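PDB 6N2C: tapirin from Caldicellulosiruptor hydrothermalis, which binds cellulose and is likely to take part in attaching its extremely thermophilic bacterium to it. Local coordinates for residues 278-283 and 293-298; 234-239 and 254-259; 299-304 and 318-323; 312-317 and 332-337; 265-270 and 287-292. All blocks are in the same frame, centred on the assembly; numbering follows the deposited sequence. Where two conformers were deposited one is given.

Contact 1 of 5, residues 278-283 and 293-298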
# COMPACT_ATOMS: atom_id res chain seq x y z
N GLY A 278 -7.07 6.31 1.68
CA GLY A 278 -7.52 6.86 0.36
C GLY A 278 -7.79 5.76 -0.65
O GLY A 278 -8.14 4.63 -0.34
N THR A 279 -7.60 6.12 -1.90
CA THR A 279 -7.91 5.24 -3.01
C THR A 279 -6.66 4.58 -3.52
O THR A 279 -5.64 5.25 -3.69
CB THR A 279 -8.59 6.06 -4.11
OG1 THR A 279 -9.85 6.53 -3.65
CG2 THR A 279 -8.87 5.27 -5.31
N ILE A 280 -6.74 3.28 -3.77
CA ILE A 280 -5.74 2.49 -4.40
C ILE A 280 -6.21 2.26 -5.80
O ILE A 280 -7.28 1.67 -5.97
CB ILE A 280 -5.49 1.13 -3.68
CG1 ILE A 280 -5.02 1.41 -2.23
CG2 ILE A 280 -4.48 0.29 -4.49
CD1 ILE A 280 -4.80 0.08 -1.46
N SER A 281 -5.51 2.81 -6.76
CA SER A 281 -5.98 2.83 -8.16
C SER A 281 -5.02 2.23 -9.15
O SER A 281 -3.90 2.78 -9.29
CB SER A 281 -6.35 4.28 -8.52
OG SER A 281 -6.68 4.34 -9.93
N LEU A 282 -5.43 1.13 -9.85
CA LEU A 282 -4.56 0.46 -10.80
C LEU A 282 -4.63 1.12 -12.22
O LEU A 282 -5.62 1.82 -12.52
CB LEU A 282 -4.78 -1.06 -10.88
CG LEU A 282 -4.16 -1.79 -9.65
CD1 LEU A 282 -4.92 -1.49 -8.34
CD2 LEU A 282 -4.25 -3.25 -9.96
N SER A 283 -3.58 0.99 -12.98
CA SER A 283 -3.43 1.61 -14.32
C SER A 283 -3.58 0.68 -15.51
O SER A 283 -3.83 1.16 -16.63
CB SER A 283 -2.12 2.43 -14.48
OG SER A 283 -0.96 1.63 -14.51
N LEU A 293 -5.44 -6.02 3.55
CA LEU A 293 -5.52 -4.76 2.83
C LEU A 293 -6.72 -4.00 3.37
O LEU A 293 -7.85 -4.50 3.43
CB LEU A 293 -5.66 -5.09 1.31
CG LEU A 293 -5.74 -3.91 0.35
CD1 LEU A 293 -5.41 -4.40 -1.06
CD2 LEU A 293 -7.04 -3.20 0.33
N PHE A 294 -6.47 -2.74 3.78
CA PHE A 294 -7.51 -1.86 4.15
C PHE A 294 -7.43 -0.61 3.24
O PHE A 294 -6.35 -0.09 3.04
CB PHE A 294 -7.34 -1.31 5.59
CG PHE A 294 -7.45 -2.31 6.71
CD1 PHE A 294 -6.44 -3.26 6.88
CD2 PHE A 294 -8.45 -2.21 7.69
CE1 PHE A 294 -6.47 -4.12 7.99
CE2 PHE A 294 -8.45 -3.06 8.76
CZ PHE A 294 -7.48 -4.01 8.90
N CYS A 295 -8.57 -0.09 2.73
CA CYS A 295 -8.50 1.15 1.98
C CYS A 295 -9.85 1.79 1.94
O CYS A 295 -10.82 1.15 2.32
CB CYS A 295 -7.87 0.99 0.55
SG CYS A 295 -8.97 -0.04 -0.50
N ASP A 296 -9.96 3.04 1.53
CA ASP A 296 -11.29 3.57 1.31
C ASP A 296 -11.91 2.94 0.05
O ASP A 296 -13.03 2.41 0.08
CB ASP A 296 -11.29 5.06 1.17
CG ASP A 296 -12.63 5.64 0.80
OD1 ASP A 296 -13.60 5.56 1.57
OD2 ASP A 296 -12.72 6.17 -0.32
N THR A 297 -11.21 3.07 -1.04
CA THR A 297 -11.69 2.65 -2.33
C THR A 297 -10.57 1.86 -2.97
O THR A 297 -9.42 2.27 -3.02
CB THR A 297 -12.03 3.84 -3.21
OG1 THR A 297 -13.16 4.54 -2.70
CG2 THR A 297 -12.33 3.42 -4.66
N LEU A 298 -10.89 0.69 -3.50
CA LEU A 298 -9.98 -0.08 -4.36
C LEU A 298 -10.52 -0.12 -5.83
O LEU A 298 -11.59 -0.65 -6.02
CB LEU A 298 -9.79 -1.51 -3.85
CG LEU A 298 -8.92 -2.47 -4.70
CD1 LEU A 298 -7.58 -1.88 -5.02
CD2 LEU A 298 -8.77 -3.81 -3.97
O HOH W 1 -10.55 7.59 -1.16
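The carboxylate of D296 and the hydroxyl of T279 meet through one water, which donates to D296 OD2 at 2.7 Å and also bonds T279 OG1. The other oxygen, OD1, is held by N317 ND2 of the next coil. The second flat group, the ring of F294, points away from 278-283; it stacks with F275 and meets F313 and Y315 at steeper inclinations. This is the corner of a parallel beta-helix, where the chain leaves one wall after 293-294 and enters the next at 297-298, alongside 279-281. At the bend D296 N donates to G278 O at 3.1 Å, a bent bond (138°) with the donor tilted from the carbonyl plane. Beyond it T279 and T297 run alongside each other. Both place CG2 anti to the backbone N (chi1 -66° and -68°), which sets the two methyls 4.0 Å apart, T279 CG2 to T297 CG2. On the inner face I280 CD1 rests on C295 CB at 3.8 Å, and I280 CG2 is equally close to L298 CD1. The pairing of the two strands is fixed by I280 N, which gives its hydrogen to T297 O at 3.0 Å.

Contact 2 of 5, residues 234-239 and 254-259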
# COMPACT_ATOMS: atom_id res chain seq x y z
N VAL A 234 3.65 6.91 4.66
CA VAL A 234 3.39 8.24 4.03
C VAL A 234 2.30 8.85 4.84
O VAL A 234 1.10 8.58 4.69
CB VAL A 234 2.99 8.12 2.55
CG1 VAL A 234 3.01 9.52 1.93
CG2 VAL A 234 4.01 7.27 1.80
N LYS A 235 2.70 9.62 5.82
CA LYS A 235 1.77 9.99 6.88
C LYS A 235 0.66 10.98 6.39
O LYS A 235 -0.46 10.90 6.90
CB LYS A 235 2.58 10.70 7.97
CG LYS A 235 1.76 11.34 9.00
CD LYS A 235 1.60 10.56 10.25
CE LYS A 235 0.76 11.42 11.21
NZ LYS A 235 0.67 11.00 12.60
N ASN A 236 0.99 11.93 5.52
CA ASN A 236 0.08 12.96 5.05
C ASN A 236 0.09 13.05 3.51
O ASN A 236 -0.03 14.13 2.94
CB ASN A 236 0.47 14.33 5.67
CG ASN A 236 0.47 14.29 7.18
OD1 ASN A 236 -0.58 14.12 7.78
ND2 ASN A 236 1.63 14.51 7.80
N GLY A 237 0.24 11.92 2.84
CA GLY A 237 0.37 11.93 1.40
C GLY A 237 0.05 10.63 0.75
O GLY A 237 -0.43 9.69 1.42
N SER A 238 0.35 10.52 -0.54
CA SER A 238 0.14 9.27 -1.29
C SER A 238 1.44 8.62 -1.64
O SER A 238 2.52 9.20 -1.42
CB SER A 238 -0.65 9.48 -2.59
OG SER A 238 -1.86 10.11 -2.32
N PHE A 239 1.34 7.43 -2.20
CA PHE A 239 2.46 6.75 -2.84
C PHE A 239 2.12 6.65 -4.33
O PHE A 239 1.03 6.15 -4.67
CB PHE A 239 2.69 5.39 -2.23
CG PHE A 239 3.95 4.73 -2.72
CD1 PHE A 239 3.99 4.07 -3.96
CD2 PHE A 239 5.13 4.80 -1.98
CE1 PHE A 239 5.20 3.51 -4.43
CE2 PHE A 239 6.29 4.21 -2.45
CZ PHE A 239 6.33 3.58 -3.66
N TYR A 254 1.72 2.07 4.72
CA TYR A 254 0.62 2.93 5.07
C TYR A 254 0.68 4.21 4.25
O TYR A 254 1.73 4.79 4.16
CB TYR A 254 0.66 3.37 6.59
CG TYR A 254 -0.36 4.49 6.85
CD1 TYR A 254 -1.73 4.18 7.10
CD2 TYR A 254 -0.03 5.86 6.83
CE1 TYR A 254 -2.67 5.17 7.24
CE2 TYR A 254 -0.98 6.85 7.01
CZ TYR A 254 -2.27 6.52 7.24
OH TYR A 254 -3.17 7.49 7.43
N THR A 255 -0.46 4.70 3.71
CA THR A 255 -0.54 6.06 3.15
C THR A 255 -1.83 6.68 3.58
O THR A 255 -2.82 5.99 3.73
CB THR A 255 -0.43 6.10 1.62
OG1 THR A 255 -1.69 5.80 1.00
CG2 THR A 255 0.66 5.27 1.10
N LYS A 256 -1.81 7.99 3.82
CA LYS A 256 -3.07 8.66 4.10
C LYS A 256 -3.95 8.83 2.83
O LYS A 256 -5.20 8.67 2.84
CB LYS A 256 -2.79 10.02 4.70
CG LYS A 256 -4.03 10.67 5.25
CD LYS A 256 -3.80 12.15 5.60
CE LYS A 256 -5.15 12.85 5.77
NZ LYS A 256 -5.04 14.29 6.18
N ASN A 257 -3.34 9.32 1.80
CA ASN A 257 -4.11 9.86 0.66
C ASN A 257 -4.16 8.98 -0.60
O ASN A 257 -4.56 9.44 -1.63
CB ASN A 257 -3.65 11.27 0.32
CG ASN A 257 -4.02 12.25 1.44
OD1 ASN A 257 -4.97 12.00 2.18
ND2 ASN A 257 -3.25 13.26 1.61
N GLY A 258 -3.78 7.73 -0.47
CA GLY A 258 -3.92 6.82 -1.55
C GLY A 258 -2.65 6.20 -2.09
O GLY A 258 -1.53 6.47 -1.66
N ILE A 259 -2.86 5.25 -3.01
CA ILE A 259 -1.75 4.65 -3.73
C ILE A 259 -2.15 4.65 -5.21
O ILE A 259 -3.14 4.00 -5.57
CB ILE A 259 -1.45 3.24 -3.27
CG1 ILE A 259 -1.26 3.19 -1.69
CG2 ILE A 259 -0.28 2.66 -4.04
CD1 ILE A 259 -0.96 1.79 -1.15
O HOH W 2 -2.04 9.73 8.75
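V234 N donates to Y254 O at 2.9 Å, and V234 O in turn accepts from K256 N, so both polar backbone atoms of the valine are used by the adjacent coil. Residues 234-239 hold one residue more than 254-259 before pairing resumes at F239 and I259. In that corner G237 O takes N257 N at 3.0 Å, the donor standing above the carbonyl plane. G258 O accepts twice, from opposite faces of its plane: F239 N comes at 3.1 Å and T255 OG1 at 2.7 Å. The hydroxyl of T255 lies between its own N and carbonyl carbon (chi1 82°) and also bonds S276 OG, while its methyl CG2 lies 3.9 Å from F239 CB and close to V234 CB. With a valine in its place, G258 O would probably keep just F239 N of these two donors, and S276 OG would lose a mate. A water donates to both K235 O and Y254 OH, and that phenol also bonds D277; K235 NZ reaches I456 O and F461 O. The corner thus joins strands 231-234 and 252-255 on one wall of the beta-helix to 239-240 and 259-260 on the next, with helix 451-457 packed on Y254 through I453 and K457.

Contact 3 of 5, residues 299-304 and 318-323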
# COMPACT_ATOMS: atom_id res chain seq x y z
N ASP A 299 -9.79 0.54 -6.73
CA ASP A 299 -10.18 0.71 -8.17
C ASP A 299 -9.37 -0.22 -9.05
O ASP A 299 -8.14 -0.07 -9.17
CB ASP A 299 -10.04 2.19 -8.60
CG ASP A 299 -11.23 3.04 -8.21
OD1 ASP A 299 -12.33 2.54 -8.02
OD2 ASP A 299 -11.07 4.28 -8.17
N ILE A 300 -10.02 -1.22 -9.61
CA ILE A 300 -9.45 -2.06 -10.60
C ILE A 300 -10.24 -1.80 -11.91
O ILE A 300 -11.10 -2.61 -12.29
CB ILE A 300 -9.45 -3.53 -10.24
CG1 ILE A 300 -8.87 -3.74 -8.84
CG2 ILE A 300 -8.66 -4.37 -11.24
CD1 ILE A 300 -9.08 -5.14 -8.38
N ARG A 301 -9.98 -0.65 -12.49
CA ARG A 301 -10.84 -0.18 -13.59
C ARG A 301 -10.08 0.14 -14.88
O ARG A 301 -10.59 -0.13 -15.95
CB ARG A 301 -11.52 1.10 -13.21
CG ARG A 301 -12.43 0.94 -12.03
CD ARG A 301 -13.41 2.11 -11.88
NE ARG A 301 -12.79 3.30 -11.43
CZ ARG A 301 -13.41 4.44 -11.18
NH1 ARG A 301 -14.72 4.57 -11.34
NH2 ARG A 301 -12.73 5.48 -10.75
N ASN A 302 -8.92 0.72 -14.76
CA ASN A 302 -8.11 1.13 -15.90
C ASN A 302 -7.36 -0.00 -16.54
O ASN A 302 -6.81 -0.95 -15.92
CB ASN A 302 -7.06 2.15 -15.51
CG ASN A 302 -7.64 3.43 -15.10
OD1 ASN A 302 -8.63 3.86 -15.70
ND2 ASN A 302 -7.07 4.07 -14.03
N GLY A 303 -7.30 0.06 -17.89
CA GLY A 303 -6.46 -0.93 -18.60
C GLY A 303 -7.00 -2.34 -18.59
O GLY A 303 -8.21 -2.56 -18.45
N SER A 304 -6.10 -3.31 -18.63
CA SER A 304 -6.44 -4.68 -18.59
C SER A 304 -5.25 -5.42 -18.04
O SER A 304 -4.16 -4.88 -17.89
CB SER A 304 -6.86 -5.21 -20.01
OG SER A 304 -5.68 -5.24 -20.86
N LYS A 318 -15.42 1.05 -0.88
CA LYS A 318 -15.83 0.83 -2.30
C LYS A 318 -14.78 -0.03 -3.01
O LYS A 318 -13.55 0.18 -2.87
CB LYS A 318 -16.07 2.11 -3.09
CG LYS A 318 -16.65 1.86 -4.47
CD LYS A 318 -18.08 1.31 -4.42
CE LYS A 318 -18.56 0.69 -5.72
NZ LYS A 318 -18.82 1.81 -6.72
N LEU A 319 -15.24 -1.08 -3.72
CA LEU A 319 -14.42 -1.90 -4.56
C LEU A 319 -15.08 -1.83 -5.98
O LEU A 319 -16.23 -2.21 -6.12
CB LEU A 319 -14.46 -3.35 -4.04
CG LEU A 319 -13.82 -4.41 -4.93
CD1 LEU A 319 -12.39 -4.10 -5.35
CD2 LEU A 319 -13.94 -5.74 -4.29
N ASN A 320 -14.36 -1.32 -6.94
CA ASN A 320 -14.78 -1.26 -8.36
C ASN A 320 -13.93 -2.21 -9.13
O ASN A 320 -12.70 -2.04 -9.20
CB ASN A 320 -14.58 0.17 -8.90
CG ASN A 320 -15.53 1.12 -8.31
OD1 ASN A 320 -16.74 0.82 -8.30
ND2 ASN A 320 -15.03 2.25 -7.75
N ILE A 321 -14.51 -3.26 -9.66
CA ILE A 321 -13.79 -4.18 -10.56
C ILE A 321 -14.44 -4.05 -11.98
O ILE A 321 -15.54 -4.56 -12.19
CB ILE A 321 -13.82 -5.62 -10.10
CG1 ILE A 321 -13.45 -5.76 -8.62
CG2 ILE A 321 -12.91 -6.46 -10.99
CD1 ILE A 321 -13.67 -7.14 -8.06
N TRP A 322 -13.79 -3.31 -12.88
CA TRP A 322 -14.31 -3.05 -14.24
C TRP A 322 -13.42 -3.63 -15.33
O TRP A 322 -13.70 -3.49 -16.52
CB TRP A 322 -14.56 -1.54 -14.45
CG TRP A 322 -15.47 -0.85 -13.49
CD1 TRP A 322 -15.94 -1.29 -12.29
CD2 TRP A 322 -15.93 0.47 -13.62
NE1 TRP A 322 -16.71 -0.34 -11.71
CE2 TRP A 322 -16.71 0.75 -12.53
CE3 TRP A 322 -15.80 1.43 -14.62
CZ2 TRP A 322 -17.31 2.01 -12.35
CZ3 TRP A 322 -16.38 2.64 -14.45
CH2 TRP A 322 -17.14 2.93 -13.33
N THR A 323 -12.38 -4.39 -14.93
CA THR A 323 -11.50 -5.09 -15.78
C THR A 323 -10.91 -6.29 -15.06
O THR A 323 -11.27 -6.51 -13.88
CB THR A 323 -10.44 -4.10 -16.34
OG1 THR A 323 -9.83 -4.74 -17.47
CG2 THR A 323 -9.38 -3.75 -15.23
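R301 lies alongside W322, its CD centred over the six-membered ring at 3.5 Å from the centroid, a CH-pi contact. The guanidinium continues across the same face as a cation-pi partner, with R301 CZ 4.8 Å from that centroid. Its plane is steeply inclined to the indole, 77° between them, and NH1 comes nearest to W322 CH2. The pair lies at the ends of two neighbouring strands in one wall of a parallel beta-helix, 297-300 and 318-321. A bend at chi3 (-73°) turns the arginine back so that NH2 forms a salt bridge with D299 OD2 at 3.3 Å. The other oxygen, D299 OD1, serves the neighbouring strand, and N320 ND2 meets it almost straight at 2.7 Å, with carboxylate and amide nearly coplanar. The other end of that amide is fixed as well, because N320 OD1 accepts from K318 NZ, which is salt-bridged to E340 one coil further on. W322 has a second cationic neighbour in R342. With an alanine here, the arginine's methylenes would probably lose the surface they lie on and its guanidinium would be freer to swing from D299. Between the backbones, I300 N donates to N320 O and I300 O receives W322 N, both at 2.8 Å. Past the strand end, T323 OG1 donates to G303 O at 2.9 Å.

Contact 4 of 5, residues 312-317 and 332-337; sequences EFAYFN and SKLFGG
Strands 313-315 and 333-335 are successive rungs of one wall of the domain, running side by side with 7° between their directions, and on their outer face F335 meets F313 diagonally. The two rings form an offset edge-to-face pair, centroids 5.7 Å apart, in which the edge of F335 is directed toward the face of F313. F335 CE2 does the closest touching, 3.6 Å from F313 CB and little further from CG. F335 CB also lies against Y315 CB, so the phenylalanine sits beside both aromatics of the preceding rung. Y315 stacks in turn with Y446, and P447 touches F313 and F335, which places the loop carrying both over this face. Parallel, in-register pairing of successive coils is a hallmark of the parallel beta-helix, and the backbone follows it: A314 N donates to K333 O, and A314 O accepts from F335 N at 2.8 Å in a nearly straight bond. The next link, F316 N to F335 O, spans 3.0 Å. F316 turns the other way, into the interior; with CG between the backbone N and carbonyl carbon (chi1 52°), its ring folds back so that F335 O lies over one face, while L334 CB stands at the edge 4.1 Å from CE2. F316 CE1 comes within 3.4 Å of G336 CA, a place where a side chain on residue 336 would collide with the ring. On the same face as L334, A314 CB meets L334 CD2 at 3.8 Å. At the opposite end, E312 O accepts from K333 N and from a water that also binds K333 NZ, itself bonded to N331 O.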
# COMPACT_ATOMS: atom_id res chain seq x y z
N GLU A 312 -5.39 -12.80 2.84
CA GLU A 312 -6.17 -12.82 4.06
C GLU A 312 -7.46 -12.06 3.95
O GLU A 312 -8.54 -12.69 4.07
CB GLU A 312 -5.35 -12.30 5.25
CG GLU A 312 -4.15 -13.16 5.55
CD GLU A 312 -4.43 -14.47 6.28
OE1 GLU A 312 -3.52 -15.31 6.22
OE2 GLU A 312 -5.50 -14.65 6.91
N PHE A 313 -7.41 -10.74 3.75
CA PHE A 313 -8.64 -10.03 3.49
C PHE A 313 -8.40 -8.67 2.86
O PHE A 313 -7.27 -8.14 2.92
CB PHE A 313 -9.51 -9.88 4.76
CG PHE A 313 -8.86 -9.04 5.82
CD1 PHE A 313 -8.90 -7.65 5.72
CD2 PHE A 313 -8.18 -9.63 6.89
CE1 PHE A 313 -8.24 -6.84 6.70
CE2 PHE A 313 -7.50 -8.80 7.84
CZ PHE A 313 -7.58 -7.41 7.75
N ALA A 314 -9.48 -8.14 2.27
CA ALA A 314 -9.53 -6.74 1.90
C ALA A 314 -10.74 -6.15 2.50
O ALA A 314 -11.87 -6.71 2.39
CB ALA A 314 -9.50 -6.61 0.37
N TYR A 315 -10.60 -4.96 3.08
CA TYR A 315 -11.62 -4.26 3.78
C TYR A 315 -11.65 -2.90 3.18
O TYR A 315 -10.63 -2.22 3.12
CB TYR A 315 -11.30 -4.27 5.30
CG TYR A 315 -12.13 -3.53 6.29
CD1 TYR A 315 -13.30 -2.79 5.94
CD2 TYR A 315 -11.81 -3.56 7.69
CE1 TYR A 315 -14.01 -2.07 6.92
CE2 TYR A 315 -12.54 -2.86 8.60
CZ TYR A 315 -13.61 -2.11 8.24
OH TYR A 315 -14.33 -1.46 9.19
N PHE A 316 -12.83 -2.42 2.74
CA PHE A 316 -12.94 -1.22 1.88
C PHE A 316 -14.31 -0.60 2.01
O PHE A 316 -15.26 -1.28 2.44
CB PHE A 316 -12.71 -1.58 0.35
CG PHE A 316 -13.60 -2.73 -0.08
CD1 PHE A 316 -14.92 -2.51 -0.43
CD2 PHE A 316 -13.13 -4.02 0.07
CE1 PHE A 316 -15.75 -3.60 -0.73
CE2 PHE A 316 -13.96 -5.09 -0.22
CZ PHE A 316 -15.23 -4.88 -0.61
N ASN A 317 -14.41 0.68 1.68
CA ASN A 317 -15.70 1.29 1.54
C ASN A 317 -16.29 1.03 0.12
O ASN A 317 -17.54 0.98 -0.04
CB ASN A 317 -15.67 2.78 1.89
CG ASN A 317 -15.47 2.99 3.37
OD1 ASN A 317 -16.04 2.23 4.18
ND2 ASN A 317 -14.57 3.92 3.73
N SER A 332 -9.79 -16.57 2.26
CA SER A 332 -9.73 -15.13 2.41
C SER A 332 -11.13 -14.52 2.35
O SER A 332 -12.17 -15.21 2.02
CB SER A 332 -8.86 -14.50 1.33
OG SER A 332 -9.44 -14.71 0.03
N LYS A 333 -11.20 -13.23 2.64
CA LYS A 333 -12.45 -12.56 2.85
C LYS A 333 -12.45 -11.21 2.18
O LYS A 333 -11.37 -10.59 2.03
CB LYS A 333 -12.69 -12.46 4.36
CG LYS A 333 -12.69 -13.88 5.05
CD LYS A 333 -12.36 -13.86 6.53
CE LYS A 333 -12.19 -15.26 7.13
NZ LYS A 333 -10.89 -15.94 6.84
N LEU A 334 -13.62 -10.75 1.74
CA LEU A 334 -13.82 -9.35 1.43
C LEU A 334 -14.75 -8.77 2.44
O LEU A 334 -15.84 -9.35 2.71
CB LEU A 334 -14.44 -9.16 0.04
CG LEU A 334 -13.56 -9.55 -1.15
CD1 LEU A 334 -14.25 -9.23 -2.46
CD2 LEU A 334 -12.28 -8.76 -1.09
N PHE A 335 -14.44 -7.58 2.95
CA PHE A 335 -15.28 -6.85 3.89
C PHE A 335 -15.64 -5.49 3.27
O PHE A 335 -14.83 -4.53 3.36
CB PHE A 335 -14.60 -6.63 5.29
CG PHE A 335 -14.19 -7.91 5.99
CD1 PHE A 335 -15.15 -8.67 6.59
CD2 PHE A 335 -12.91 -8.37 5.99
CE1 PHE A 335 -14.84 -9.85 7.25
CE2 PHE A 335 -12.58 -9.55 6.61
CZ PHE A 335 -13.55 -10.29 7.27
N GLY A 336 -16.83 -5.37 2.68
CA GLY A 336 -17.33 -4.14 2.22
C GLY A 336 -18.26 -3.49 3.17
O GLY A 336 -18.61 -4.14 4.22
N GLY A 337 -18.77 -2.29 2.87
CA GLY A 337 -18.51 -1.53 1.67
C GLY A 337 -19.39 -1.99 0.53
O GLY A 337 -20.01 -3.09 0.58
O HOH W 3 -9.28 -13.99 6.41

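Contact 5 of 5, residues 265-270 and 287-292; sequences NNRLES and EIVANA
Charge pairs dominate the outer face, where R267 and E287 lie side by side. R267 NE makes a weak, bent bond to E287 OE1 at 3.3 Å as part of a salt bridge, the carboxylate standing nearly perpendicular to the guanidinium. The tighter grip comes from the arginine's own strand: NH1 reaches E269 OE1 at 2.6 Å on its anti lone pair, close to the guanidinium plane. A water accepting from R267 NH2 and donating to E287 OE2 gives the pair a second link. R267 is extended from CG to NE, with CG anti to the backbone N (chi1 -176°), which carries the head group out to V289, whose CG2 lies 3.8 Å from NH2. Backbone bonds are regular for a parallel beta-helix wall: L268 N to E287 O and V289 N to L268 O are each 2.8 Å, and S270 N to V289 O is almost linear (177°). Where the chain turns, the direct bond from N291 N to S270 O is weak, and waters supplement it, one donating to S270 O and N291 OD1, another binding S270 OG and N291 N. On the inner face L268 CB meets I288 CG1 at 4.3 Å. With the charges of R267, E269 and E287 on the face opposite L268 and I288, the salt-bridge network probably ties adjacent coils together where solvent has access.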
# COMPACT_ATOMS: atom_id res chain seq x y z
N ASN A 265 2.61 -1.94 -15.71
CA ASN A 265 3.64 -2.92 -15.43
C ASN A 265 4.27 -2.79 -13.99
O ASN A 265 5.37 -3.25 -13.79
CB ASN A 265 4.74 -2.87 -16.45
CG ASN A 265 4.25 -3.27 -17.84
OD1 ASN A 265 3.77 -4.36 -17.99
ND2 ASN A 265 4.36 -2.36 -18.82
N ASN A 266 3.52 -2.24 -13.05
CA ASN A 266 4.04 -2.08 -11.68
C ASN A 266 3.65 -3.30 -10.89
O ASN A 266 2.63 -3.97 -11.18
CB ASN A 266 3.41 -0.88 -11.07
CG ASN A 266 3.69 0.41 -11.84
OD1 ASN A 266 4.80 0.93 -11.81
ND2 ASN A 266 2.68 0.94 -12.48
N ARG A 267 4.37 -3.51 -9.75
CA ARG A 267 4.06 -4.62 -8.87
C ARG A 267 4.27 -4.12 -7.43
O ARG A 267 5.29 -3.46 -7.17
CB ARG A 267 4.99 -5.77 -9.13
CG ARG A 267 4.66 -7.01 -8.30
CD ARG A 267 5.50 -8.27 -8.71
NE ARG A 267 5.12 -9.46 -7.98
CZ ARG A 267 5.60 -9.87 -6.78
NH1 ARG A 267 6.58 -9.23 -6.10
NH2 ARG A 267 5.09 -10.99 -6.24
N LEU A 268 3.30 -4.40 -6.60
CA LEU A 268 3.38 -4.10 -5.14
C LEU A 268 3.14 -5.40 -4.43
O LEU A 268 2.04 -5.95 -4.48
CB LEU A 268 2.30 -3.11 -4.77
CG LEU A 268 2.20 -2.62 -3.32
CD1 LEU A 268 3.56 -2.21 -2.83
CD2 LEU A 268 1.20 -1.50 -3.23
N GLU A 269 4.14 -5.84 -3.65
CA GLU A 269 4.07 -7.00 -2.84
C GLU A 269 4.08 -6.55 -1.35
O GLU A 269 5.03 -5.87 -0.96
CB GLU A 269 5.25 -7.88 -3.10
CG GLU A 269 5.26 -9.17 -2.26
CD GLU A 269 6.52 -10.06 -2.52
OE1 GLU A 269 7.11 -9.96 -3.67
OE2 GLU A 269 6.97 -10.72 -1.49
N SER A 270 3.00 -6.84 -0.66
CA SER A 270 2.80 -6.47 0.77
C SER A 270 2.59 -7.77 1.55
O SER A 270 1.59 -8.49 1.36
CB SER A 270 1.61 -5.51 0.92
OG SER A 270 1.24 -5.36 2.30
N GLU A 287 0.08 -5.24 -10.68
CA GLU A 287 -0.19 -6.33 -9.75
C GLU A 287 -0.02 -5.89 -8.33
O GLU A 287 0.99 -5.27 -8.02
CB GLU A 287 0.79 -7.46 -10.04
CG GLU A 287 0.59 -8.67 -9.14
CD GLU A 287 1.56 -9.85 -9.38
OE1 GLU A 287 2.56 -9.73 -10.11
OE2 GLU A 287 1.25 -10.94 -8.87
N ILE A 288 -0.95 -6.29 -7.47
CA ILE A 288 -0.81 -6.14 -6.01
C ILE A 288 -0.89 -7.55 -5.47
O ILE A 288 -1.82 -8.30 -5.78
CB ILE A 288 -1.92 -5.31 -5.46
CG1 ILE A 288 -1.77 -3.87 -5.97
CG2 ILE A 288 -1.82 -5.27 -3.92
CD1 ILE A 288 -2.72 -2.93 -5.36
N VAL A 289 0.07 -7.95 -4.66
CA VAL A 289 -0.10 -9.20 -3.89
C VAL A 289 -0.14 -8.81 -2.40
O VAL A 289 0.82 -8.23 -1.91
CB VAL A 289 1.16 -10.09 -4.06
CG1 VAL A 289 0.97 -11.42 -3.29
CG2 VAL A 289 1.44 -10.40 -5.52
N ALA A 290 -1.27 -8.97 -1.73
CA ALA A 290 -1.42 -8.55 -0.37
C ALA A 290 -1.88 -9.68 0.54
O ALA A 290 -2.47 -10.68 0.13
CB ALA A 290 -2.44 -7.44 -0.30
N ASN A 291 -1.62 -9.50 1.83
CA ASN A 291 -2.20 -10.35 2.86
C ASN A 291 -3.41 -9.64 3.42
O ASN A 291 -4.51 -9.93 2.98
CB ASN A 291 -1.12 -10.72 3.91
CG ASN A 291 -0.04 -11.68 3.37
OD1 ASN A 291 -0.17 -12.39 2.33
ND2 ASN A 291 1.10 -11.69 4.10
N ALA A 292 -3.27 -8.65 4.34
CA ALA A 292 -4.38 -7.84 4.75
C ALA A 292 -4.30 -6.50 4.03
O ALA A 292 -3.22 -5.88 3.99
CB ALA A 292 -4.35 -7.63 6.29
O HOH W 4 3.37 -12.36 -8.11
O HOH W 5 -0.86 -6.94 2.94
O HOH W 6 1.17 -11.04 0.15

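Overall arrangement
Contact 1 stands in the middle, its centre 10 Å from contact 3, 11 Å from contact 2 and 12 Å from contacts 4 and 5. Strand 297-300 serves both contact 1 and contact 3, whereas contact 2 joins through I259, which is probably hydrogen-bonded to 279-281 from the other side. Contacts 1 and 4 share a wall, with L293 O probably hydrogen-bonded to Y315 N. Contact 5 belongs to the third wall, yet it reaches contact 1 across the interior, I280 CG2 lying 3.8 Å from I288 CD1; L319 CD2 and L334 CD1 similarly join contacts 3 and 4 at 4.0 Å. All five lie away from the zinc site of H530, D532 and E551, whose strands extend contact 5's wall further along the helix.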